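Local coordinates for protein putative mandelate racemase (Bordetella bronchiseptica, PDB 3OZM) that belongs to the enolase superfamily, probably to its mandelate racemase branch, and binds magnesium and D-xylaric acid, probably acting on an acid sugar, at residues A[147-152]-A[174-179]; A[169-174]-A[199-204]; A[28-33]-A[379-384]. One frame throughout, in Å; residues are numbered along the deposited sequence.

Contact 1. Residues A[147-152]-A[174-179]; sequences YWDLTP and VGRAPR. With DXL (D-xylaric acid), chain J.
Trp148 and Arg176 meet with the alkyl part of the arginine laid over one face of the indole. Arg176 CB stands 3.7 Å from the centroid of the six-membered ring and only 9° off its normal, a CH-pi contact. From there the arginine chain follows the benzo rim, with CD against CZ3 and CE3, and a bend further along the chain turns its head group back toward Asp149. The guanidinium is not flat on the indole: the two planes are 54° apart, and Trp148 CE3 lies over one face of the guanidinium near its rim.

Asp149 forms a salt bridge with Arg176, its OD1 facing NH2 at the edge of the guanidinium; carboxylate and guanidinium are turned 58° against each other. The modelled separation is too short to be taken at face value.

These residues sit where two loops at the C-terminal ends of neighbouring barrel strands, 139-146 and 169-173, lead into helices 152-164 and 178-192, as in the beta/alpha barrel of the enolase superfamily. At its pyrrole edge the indole gives a weak, bent hydrogen bond from Trp148 NE1 to Val174 O (3.2 Å). His385 of the C-terminal tail also meets the indole.

Tyr147 points away from 174-179, and its OH donates to OAA of the bound D-xylaric acid at 2.6 Å.

Contact 2. Residues A[169-174]-A[199-204]; sequences AAKLKV and LVDANQ. With MG (magnesium ion), chain I; DXL (D-xylaric acid), chain J.
Asp201 and Lys173 form a salt bridge beside the magnesium ion, Lys173 NZ lying 2.9 Å from Asp201 OD2, although the exact place of NZ is less certain. The same OD2 binds the metal at 2.2 Å. D-xylaric acid adds a carboxylate oxygen, OAK, and a hydroxyl, OAC, to the metal shell, which a water, Glu227 and Glu254 complete. That water also donates to Asp201 OD1, which accepts in addition from the backbone N of Asn203 in an Asx turn, so both carboxylate oxygens are held.

Lys171 reaches the ligand from the same face of the sheet: its chain starts out anti to the backbone N (chi1 -172°), passes Asp201 CB, then bends at chi3 to bring NZ within 2.7 Å of OAK. Glu227 forms a salt bridge with the same NZ. This Lys-X-Lys pattern on the second barrel strand is as in mandelate racemase relatives, where such lysines probably serve in acid-base chemistry. Asn203 ND2 donates to OAC at 3.0 Å and weakly to OAE.

Behind these groups, strands 169-173 and 197-201 run parallel as the two strands of a beta-alpha-beta crossover through helix 178-192. Four backbone bonds join them, from Leu199 N to Ala170 O through to Val174 N to Asp201 O. On the opposite face Leu172 and Val200 turn to helix 178-192, and Val174 CG2 presses on Val200 CG1 at 3.5 Å, a tight fit.

With two lysines and the metal gathered round the acid, negative charge on the bound carboxylates is probably stabilised, consistent with the metal-assisted proton abstraction of this superfamily.

Contact 3. Residues A[28-33]-A[379-384]; sequences GLKLNR and PAIGAG. With DXL (D-xylaric acid), chain J.
The amide of Asn32 and the carbonyl of Pro379 meet almost in line: Asn32 ND2 donates to Pro379 O over 2.8 Å, with the acceptor only 6° out of the amide plane and a C=O...N angle of 162°. Asn32 CB also lies close to Pro379 O. This leaves the flat amide held at its NH2 edge, while Ser14 and Pro16 of strand 5-16 touch the same side chain.

Next along the tail, Ala380 O accepts two backbone bonds, from Leu31 N at 2.8 Å and Asn32 N at 3.1 Å, which approach from the same face of its carbonyl plane. The segments continue in roughly opposite directions, and Gly382 N donates to Leu29 O over 2.7 Å. A water joins Leu29 N to Ala383 O, extending the pairing.

Side chains close over this backbone seam from two directions. Leu31 CD1 reaches across the tail to Pro379 CG and the Ile381-Gly382 peptide. Ile381, with CG1 anti to its backbone N (chi1 -166°), lays that branch on Leu29 O at 3.3 Å and its CD1 beside Gly28. The close approach of Gly28 to the tail suits its lack of a side chain.

Lys30 points away from the tail. Its chain bends at chi4 and NZ donates to OAA of D-xylaric acid at 2.7 Å and weakly to OAB. The N-terminal capping domain of enolase-superfamily enzymes characteristically supplies such substrate-facing loop residues over the barrel mouth.

How the contacts relate
Contacts 1 and 2 are neighbours in the barrel, their centres about 10 Å apart. They share Val174, and their segments alternate along the chain, so helix 178-192 serves both. Contact 3 lies about 18 Å from each, between centres, and spans nearly the whole sequence: its two segments bracket the other two contacts, tying the N-terminal domain to the C-terminal tail. All three converge on D-xylaric acid, contact 2 at the magnesium and along to the far carboxylate, which contacts 1 and 3 also reach and where Tyr147 OH packs 3.4 Å from Lys30 CE. The ligand site is thus assembled from barrel strand ends and the N-terminal domain together, as in related enolase-superfamily enzymes.

Contact 1. Residues A[147-152]-A[174-179]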
loop_
_atom_site.group_PDB
_atom_site.type_symbol
_atom_site.label_atom_id
_atom_site.label_comp_id
_atom_site.label_asym_id
_atom_site.label_seq_id
_atom_site.Cartn_x
_atom_site.Cartn_y
_atom_site.Cartn_z
ATOM N N TYR A 147 -19.884 16.387 -22.384
ATOM C CA TYR A 147 -18.745 16.819 -23.200
ATOM C C TYR A 147 -18.912 18.215 -23.806
ATOM O O TYR A 147 -19.887 18.905 -23.522
ATOM C CB TYR A 147 -18.435 15.775 -24.285
ATOM C CG TYR A 147 -17.594 14.637 -23.753
ATOM C CD1 TYR A 147 -18.148 13.665 -22.928
ATOM C CD2 TYR A 147 -16.239 14.553 -24.047
ATOM C CE1 TYR A 147 -17.371 12.631 -22.414
ATOM C CE2 TYR A 147 -15.464 13.526 -23.556
ATOM C CZ TYR A 147 -16.033 12.568 -22.738
ATOM O OH TYR A 147 -15.247 11.551 -22.237
ATOM N N TRP A 148 -17.948 18.613 -24.635
ATOM C CA TRP A 148 -17.943 19.933 -25.273
ATOM C C TRP A 148 -19.092 20.127 -26.271
ATOM O O TRP A 148 -19.741 19.161 -26.677
ATOM C CB TRP A 148 -16.623 20.149 -26.022
ATOM C CG TRP A 148 -15.427 20.384 -25.158
ATOM C CD1 TRP A 148 -15.383 20.413 -23.793
ATOM C CD2 TRP A 148 -14.089 20.643 -25.611
ATOM N NE1 TRP A 148 -14.095 20.669 -23.366
ATOM C CE2 TRP A 148 -13.284 20.819 -24.464
ATOM C CE3 TRP A 148 -13.496 20.743 -26.876
ATOM C CZ2 TRP A 148 -11.913 21.087 -24.544
ATOM C CZ3 TRP A 148 -12.129 21.008 -26.958
ATOM C CH2 TRP A 148 -11.354 21.173 -25.796
ATOM N N ASP A 149 -19.332 21.382 -26.660
ATOM C CA ASP A 149 -20.215 21.705 -27.794
ATOM C C ASP A 149 -21.685 21.934 -27.433
ATOM O O ASP A 149 -22.511 22.167 -28.321
ATOM C CB ASP A 149 -20.146 20.616 -28.876
ATOM C CG ASP A 149 -18.817 20.585 -29.600
ATOM O OD1 ASP A 149 -18.463 21.607 -30.224
ATOM O OD2 ASP A 149 -18.141 19.529 -29.567
ATOM N N LEU A 150 -22.017 21.859 -26.150
ATOM C CA LEU A 150 -23.406 22.002 -25.714
ATOM C C LEU A 150 -23.761 23.412 -25.264
ATOM O O LEU A 150 -22.900 24.157 -24.804
ATOM C CB LEU A 150 -23.700 21.042 -24.560
ATOM C CG LEU A 150 -23.408 19.571 -24.846
ATOM C CD1 LEU A 150 -23.734 18.726 -23.629
ATOM C CD2 LEU A 150 -24.207 19.114 -26.058
ATOM N N THR A 151 -25.044 23.755 -25.374
ATOM C CA THR A 151 -25.571 24.974 -24.786
ATOM C C THR A 151 -25.884 24.704 -23.312
ATOM O O THR A 151 -25.980 23.550 -22.897
ATOM C CB THR A 151 -26.878 25.419 -25.476
ATOM O OG1 THR A 151 -27.883 24.419 -25.279
ATOM C CG2 THR A 151 -26.659 25.648 -26.977
ATOM N N PRO A 152 -26.046 25.764 -22.513
ATOM C CA PRO A 152 -26.360 25.559 -21.095
ATOM C C PRO A 152 -27.616 24.714 -20.904
ATOM O O PRO A 152 -27.655 23.843 -20.028
ATOM C CB PRO A 152 -26.579 26.984 -20.583
ATOM C CG PRO A 152 -25.705 27.818 -21.460
ATOM C CD PRO A 152 -25.768 27.177 -22.822
ATOM N N VAL A 174 -14.572 20.834 -19.909
ATOM C CA VAL A 174 -14.435 22.262 -20.191
ATOM C C VAL A 174 -13.102 22.564 -20.843
ATOM O O VAL A 174 -12.235 21.694 -20.948
ATOM C CB VAL A 174 -14.540 23.115 -18.910
ATOM C CG1 VAL A 174 -15.833 22.830 -18.179
ATOM C CG2 VAL A 174 -13.312 22.866 -18.003
ATOM N N GLY A 175 -12.934 23.806 -21.290
ATOM C CA GLY A 175 -11.630 24.260 -21.735
ATOM C C GLY A 175 -11.575 24.993 -23.058
ATOM O O GLY A 175 -10.668 25.789 -23.289
ATOM N N ARG A 176 -12.525 24.727 -23.944
ATOM C CA ARG A 176 -12.454 25.346 -25.258
ATOM C C ARG A 176 -12.975 26.776 -25.217
ATOM O O ARG A 176 -12.394 27.676 -25.823
ATOM C CB ARG A 176 -13.197 24.524 -26.311
ATOM C CG ARG A 176 -12.847 24.950 -27.738
ATOM C CD ARG A 176 -13.365 23.964 -28.754
ATOM N NE ARG A 176 -14.808 23.831 -28.647
ATOM C CZ ARG A 176 -15.516 22.872 -29.227
ATOM N NH1 ARG A 176 -14.909 21.944 -29.960
ATOM N NH2 ARG A 176 -16.834 22.841 -29.065
ATOM N N ALA A 177 -14.067 26.976 -24.496
ATOM C CA ALA A 177 -14.706 28.284 -24.425
ATOM C C ALA A 177 -15.120 28.583 -22.983
ATOM O O ALA A 177 -16.250 28.311 -22.585
ATOM C CB ALA A 177 -15.918 28.320 -25.356
ATOM N N PRO A 178 -14.189 29.128 -22.183
ATOM C CA PRO A 178 -14.440 29.302 -20.746
ATOM C C PRO A 178 -15.748 30.017 -20.394
ATOM O O PRO A 178 -16.375 29.656 -19.406
ATOM C CB PRO A 178 -13.221 30.104 -20.286
ATOM C CG PRO A 178 -12.125 29.587 -21.159
ATOM C CD PRO A 178 -12.772 29.358 -22.521
ATOM N N ARG A 179 -16.155 31.014 -21.172
ATOM C CA ARG A 179 -17.413 31.699 -20.883
ATOM C C ARG A 179 -18.621 30.792 -21.072
ATOM O O ARG A 179 -19.602 30.887 -20.332
ATOM C CB ARG A 179 -17.567 32.975 -21.716
ATOM C CG ARG A 179 -16.680 34.118 -21.247
ATOM C CD ARG A 179 -17.330 35.480 -21.491
ATOM N NE ARG A 179 -17.590 35.724 -22.906
ATOM C CZ ARG A 179 -16.724 36.293 -23.738
ATOM N NH1 ARG A 179 -15.533 36.680 -23.297
ATOM N NH2 ARG A 179 -17.046 36.473 -25.012
HETATM O OAA DXL J . -12.727 11.672 -22.725
HETATM O OAB DXL J . -10.411 10.239 -22.852
HETATM O OAC DXL J . -10.238 12.799 -19.329
HETATM O OAD DXL J . -12.307 10.063 -18.217
HETATM O OAE DXL J . -11.568 13.433 -22.048
HETATM C CAF DXL J . -11.707 12.205 -22.258
HETATM C CAG DXL J . -10.525 11.304 -21.891
HETATM C CAH DXL J . -10.754 10.680 -20.502
HETATM C CAI DXL J . -11.201 11.746 -19.485
HETATM C CAJ DXL J . -11.688 11.145 -18.146
HETATM O OAK DXL J . -11.482 11.772 -17.080
HETATM O OAL DXL J . -9.577 9.965 -20.108
#

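Contact 2. Residues A[169-174]-A[199-204]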
loop_
_atom_site.group_PDB
_atom_site.type_symbol
_atom_site.label_atom_id
_atom_site.label_comp_id
_atom_site.label_asym_id
_atom_site.label_seq_id
_atom_site.Cartn_x
_atom_site.Cartn_y
_atom_site.Cartn_z
ATOM N N ALA A 169 -23.761 12.232 -8.883
ATOM C CA ALA A 169 -22.613 13.058 -9.247
ATOM C C ALA A 169 -22.337 12.859 -10.720
ATOM O O ALA A 169 -22.675 11.813 -11.276
ATOM C CB ALA A 169 -21.389 12.651 -8.419
ATOM N N ALA A 170 -21.714 13.845 -11.353
ATOM C CA ALA A 170 -21.418 13.776 -12.775
ATOM C C ALA A 170 -20.315 14.772 -13.116
ATOM O O ALA A 170 -20.053 15.701 -12.350
ATOM C CB ALA A 170 -22.673 14.062 -13.590
ATOM N N LYS A 171 -19.673 14.577 -14.264
ATOM C CA LYS A 171 -18.524 15.397 -14.649
ATOM C C LYS A 171 -18.759 16.138 -15.968
ATOM O O LYS A 171 -19.342 15.579 -16.907
ATOM C CB LYS A 171 -17.261 14.521 -14.753
ATOM C CG LYS A 171 -15.978 15.329 -14.953
ATOM C CD LYS A 171 -14.709 14.541 -14.550
ATOM C CE LYS A 171 -14.297 13.498 -15.617
ATOM N NZ LYS A 171 -13.163 12.645 -15.113
ATOM N N LEU A 172 -18.289 17.385 -16.029
ATOM C CA LEU A 172 -18.423 18.247 -17.211
ATOM C C LEU A 172 -17.057 18.553 -17.795
ATOM O O LEU A 172 -16.146 18.995 -17.077
ATOM C CB LEU A 172 -19.094 19.573 -16.829
ATOM C CG LEU A 172 -19.154 20.656 -17.915
ATOM C CD1 LEU A 172 -20.177 20.266 -19.000
ATOM C CD2 LEU A 172 -19.490 22.021 -17.308
ATOM N N LYS A 173 -16.921 18.330 -19.096
ATOM C CA LYS A 173 -15.715 18.700 -19.816
ATOM C C LYS A 173 -15.711 20.194 -20.139
ATOM O O LYS A 173 -16.723 20.761 -20.578
ATOM C CB LYS A 173 -15.583 17.869 -21.102
ATOM C CG LYS A 173 -15.586 16.387 -20.844
ATOM C CD LYS A 173 -14.331 15.969 -20.097
ATOM C CE LYS A 173 -14.276 14.463 -19.964
ATOM N NZ LYS A 173 -12.900 14.003 -19.646
ATOM N N VAL A 174 -14.572 20.834 -19.909
ATOM C CA VAL A 174 -14.435 22.262 -20.191
ATOM C C VAL A 174 -13.102 22.564 -20.843
ATOM O O VAL A 174 -12.235 21.694 -20.948
ATOM C CB VAL A 174 -14.540 23.115 -18.910
ATOM C CG1 VAL A 174 -15.833 22.830 -18.179
ATOM C CG2 VAL A 174 -13.312 22.866 -18.003
ATOM N N LEU A 199 -18.495 17.683 -11.042
ATOM C CA LEU A 199 -17.060 17.696 -11.248
ATOM C C LEU A 199 -16.768 18.391 -12.581
ATOM O O LEU A 199 -17.594 18.377 -13.495
ATOM C CB LEU A 199 -16.540 16.263 -11.322
ATOM C CG LEU A 199 -16.554 15.397 -10.056
ATOM C CD1 LEU A 199 -17.894 15.413 -9.308
ATOM C CD2 LEU A 199 -16.155 13.957 -10.423
ATOM N N VAL A 200 -15.583 18.969 -12.703
ATOM C CA VAL A 200 -15.188 19.613 -13.945
ATOM C C VAL A 200 -13.823 19.083 -14.379
ATOM O O VAL A 200 -12.950 18.829 -13.532
ATOM C CB VAL A 200 -15.124 21.143 -13.727
ATOM C CG1 VAL A 200 -14.413 21.831 -14.861
ATOM C CG2 VAL A 200 -16.538 21.705 -13.515
ATOM N N ASP A 201 -13.637 18.936 -15.691
ATOM C CA ASP A 201 -12.424 18.343 -16.251
ATOM C C ASP A 201 -12.003 19.152 -17.463
ATOM O O ASP A 201 -12.714 19.186 -18.472
ATOM C CB ASP A 201 -12.703 16.894 -16.661
ATOM C CG ASP A 201 -11.455 16.145 -17.112
ATOM O OD1 ASP A 201 -10.382 16.761 -17.346
ATOM O OD2 ASP A 201 -11.573 14.917 -17.253
ATOM N N ALA A 202 -10.846 19.802 -17.366
ATOM C CA ALA A 202 -10.354 20.635 -18.464
ATOM C C ALA A 202 -9.387 19.923 -19.417
ATOM O O ALA A 202 -8.971 20.507 -20.397
ATOM C CB ALA A 202 -9.701 21.926 -17.893
ATOM N N ASN A 203 -9.024 18.667 -19.131
ATOM C CA ASN A 203 -8.090 17.946 -19.994
ATOM C C ASN A 203 -6.834 18.746 -20.383
ATOM O O ASN A 203 -6.427 18.740 -21.542
ATOM C CB ASN A 203 -8.811 17.469 -21.260
ATOM C CG ASN A 203 -9.789 16.357 -20.973
ATOM O OD1 ASN A 203 -10.985 16.597 -20.806
ATOM N ND2 ASN A 203 -9.284 15.130 -20.901
ATOM N N GLN A 204 -6.234 19.423 -19.404
ATOM C CA GLN A 204 -5.006 20.207 -19.590
ATOM C C GLN A 204 -5.120 21.410 -20.540
ATOM O O GLN A 204 -4.107 21.890 -21.053
ATOM C CB GLN A 204 -3.854 19.320 -20.081
ATOM C CG GLN A 204 -3.649 18.017 -19.311
ATOM C CD GLN A 204 -2.435 17.248 -19.814
ATOM O OE1 GLN A 204 -1.326 17.769 -19.827
ATOM N NE2 GLN A 204 -2.648 15.999 -20.248
HETATM MG MG MG I . -9.951 13.384 -17.180
HETATM O OAA DXL J . -12.727 11.672 -22.725
HETATM O OAB DXL J . -10.411 10.239 -22.852
HETATM O OAC DXL J . -10.238 12.799 -19.329
HETATM O OAD DXL J . -12.307 10.063 -18.217
HETATM O OAE DXL J . -11.568 13.433 -22.048
HETATM C CAF DXL J . -11.707 12.205 -22.258
HETATM C CAG DXL J . -10.525 11.304 -21.891
HETATM C CAH DXL J . -10.754 10.680 -20.502
HETATM C CAI DXL J . -11.201 11.746 -19.485
HETATM C CAJ DXL J . -11.688 11.145 -18.146
HETATM O OAK DXL J . -11.482 11.772 -17.080
HETATM O OAL DXL J . -9.577 9.965 -20.108
HETATM O O HOH W 1 -11.892 18.935 -21.815
HETATM O O HOH W 2 -8.553 14.885 -17.630
#

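Contact 3. Residues A[28-33]-A[379-384]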
loop_
_atom_site.group_PDB
_atom_site.type_symbol
_atom_site.label_atom_id
_atom_site.label_comp_id
_atom_site.label_asym_id
_atom_site.label_seq_id
_atom_site.Cartn_x
_atom_site.Cartn_y
_atom_site.Cartn_z
ATOM N N GLY A 28 -9.413 15.170 -27.438
ATOM C CA GLY A 28 -9.673 14.967 -28.858
ATOM C C GLY A 28 -11.075 14.441 -29.135
ATOM O O GLY A 28 -11.828 14.153 -28.213
ATOM N N LEU A 29 -11.424 14.320 -30.414
ATOM C CA LEU A 29 -12.722 13.781 -30.812
ATOM C C LEU A 29 -12.662 12.255 -30.889
ATOM O O LEU A 29 -11.848 11.706 -31.637
ATOM C CB LEU A 29 -13.104 14.338 -32.187
ATOM C CG LEU A 29 -14.347 13.729 -32.837
ATOM C CD1 LEU A 29 -15.597 14.131 -32.071
ATOM C CD2 LEU A 29 -14.442 14.169 -34.291
ATOM N N LYS A 30 -13.519 11.571 -30.134
ATOM C CA LYS A 30 -13.533 10.107 -30.144
ATOM C C LYS A 30 -14.068 9.580 -31.477
ATOM O O LYS A 30 -15.065 10.087 -32.007
ATOM C CB LYS A 30 -14.349 9.556 -28.971
ATOM C CG LYS A 30 -13.854 10.035 -27.591
ATOM C CD LYS A 30 -14.558 9.303 -26.435
ATOM C CE LYS A 30 -14.262 10.018 -25.118
ATOM N NZ LYS A 30 -12.789 10.097 -24.910
ATOM N N LEU A 31 -13.399 8.566 -32.016
ATOM C CA LEU A 31 -13.760 8.019 -33.325
ATOM C C LEU A 31 -14.138 6.542 -33.173
ATOM O O LEU A 31 -15.151 6.080 -33.695
ATOM C CB LEU A 31 -12.590 8.175 -34.295
ATOM C CG LEU A 31 -12.060 9.609 -34.469
ATOM C CD1 LEU A 31 -10.780 9.645 -35.289
ATOM C CD2 LEU A 31 -13.119 10.534 -35.080
ATOM N N ASN A 32 -13.318 5.813 -32.428
ATOM C CA ASN A 32 -13.557 4.394 -32.176
ATOM C C ASN A 32 -13.124 4.065 -30.751
ATOM O O ASN A 32 -12.094 4.548 -30.299
ATOM C CB ASN A 32 -12.755 3.539 -33.165
ATOM C CG ASN A 32 -13.267 3.650 -34.602
ATOM O OD1 ASN A 32 -14.302 3.079 -34.951
ATOM N ND2 ASN A 32 -12.536 4.385 -35.438
ATOM N N ARG A 33 -13.907 3.270 -30.031
ATOM C CA ARG A 33 -13.474 2.854 -28.701
ATOM C C ARG A 33 -12.648 1.581 -28.833
ATOM O O ARG A 33 -13.126 0.548 -29.323
ATOM C CB ARG A 33 -14.647 2.680 -27.733
ATOM C CG ARG A 33 -15.474 3.947 -27.511
ATOM C CD ARG A 33 -14.604 5.158 -27.109
ATOM N NE ARG A 33 -13.932 4.974 -25.817
ATOM C CZ ARG A 33 -14.463 5.254 -24.623
ATOM N NH1 ARG A 33 -15.694 5.743 -24.512
ATOM N NH2 ARG A 33 -13.757 5.038 -23.520
ATOM N N PRO A 379 -8.471 4.473 -36.378
ATOM C CA PRO A 379 -7.936 5.335 -35.321
ATOM C C PRO A 379 -8.918 5.440 -34.158
ATOM O O PRO A 379 -10.121 5.251 -34.344
ATOM C CB PRO A 379 -7.810 6.694 -36.019
ATOM C CG PRO A 379 -8.933 6.701 -37.007
ATOM C CD PRO A 379 -9.186 5.244 -37.412
ATOM N N ALA A 380 -8.412 5.739 -32.964
ATOM C CA ALA A 380 -9.275 5.813 -31.785
ATOM C C ALA A 380 -9.814 7.222 -31.595
ATOM O O ALA A 380 -10.969 7.415 -31.212
ATOM C CB ALA A 380 -8.509 5.382 -30.541
ATOM N N ILE A 381 -8.975 8.213 -31.864
ATOM C CA ILE A 381 -9.299 9.566 -31.440
ATOM C C ILE A 381 -8.599 10.587 -32.321
ATOM O O ILE A 381 -7.494 10.343 -32.809
ATOM C CB ILE A 381 -8.939 9.752 -29.938
ATOM C CG1 ILE A 381 -9.571 11.014 -29.354
ATOM C CG2 ILE A 381 -7.431 9.715 -29.711
ATOM C CD1 ILE A 381 -9.544 11.028 -27.830
ATOM N N GLY A 382 -9.268 11.714 -32.552
ATOM C CA GLY A 382 -8.688 12.803 -33.316
ATOM C C GLY A 382 -7.629 13.533 -32.517
ATOM O O GLY A 382 -7.404 13.236 -31.339
ATOM N N ALA A 383 -6.978 14.498 -33.153
ATOM C CA ALA A 383 -5.906 15.252 -32.511
ATOM C C ALA A 383 -6.370 15.942 -31.231
ATOM O O ALA A 383 -7.452 16.527 -31.182
ATOM C CB ALA A 383 -5.324 16.275 -33.481
ATOM N N GLY A 384 -5.539 15.873 -30.199
ATOM C CA GLY A 384 -5.823 16.550 -28.943
ATOM C C GLY A 384 -5.520 18.044 -28.975
ATOM O O GLY A 384 -4.984 18.572 -29.954
HETATM O OAA DXL J . -12.727 11.672 -22.725
HETATM O OAB DXL J . -10.411 10.239 -22.852
HETATM O OAC DXL J . -10.238 12.799 -19.329
HETATM O OAD DXL J . -12.307 10.063 -18.217
HETATM O OAE DXL J . -11.568 13.433 -22.048
HETATM C CAF DXL J . -11.707 12.205 -22.258
HETATM C CAG DXL J . -10.525 11.304 -21.891
HETATM C CAH DXL J . -10.754 10.680 -20.502
HETATM C CAI DXL J . -11.201 11.746 -19.485
HETATM C CAJ DXL J . -11.688 11.145 -18.146
HETATM O OAK DXL J . -11.482 11.772 -17.080
HETATM O OAL DXL J . -9.577 9.965 -20.108
HETATM O O HOH W 3 -10.009 15.948 -32.267
#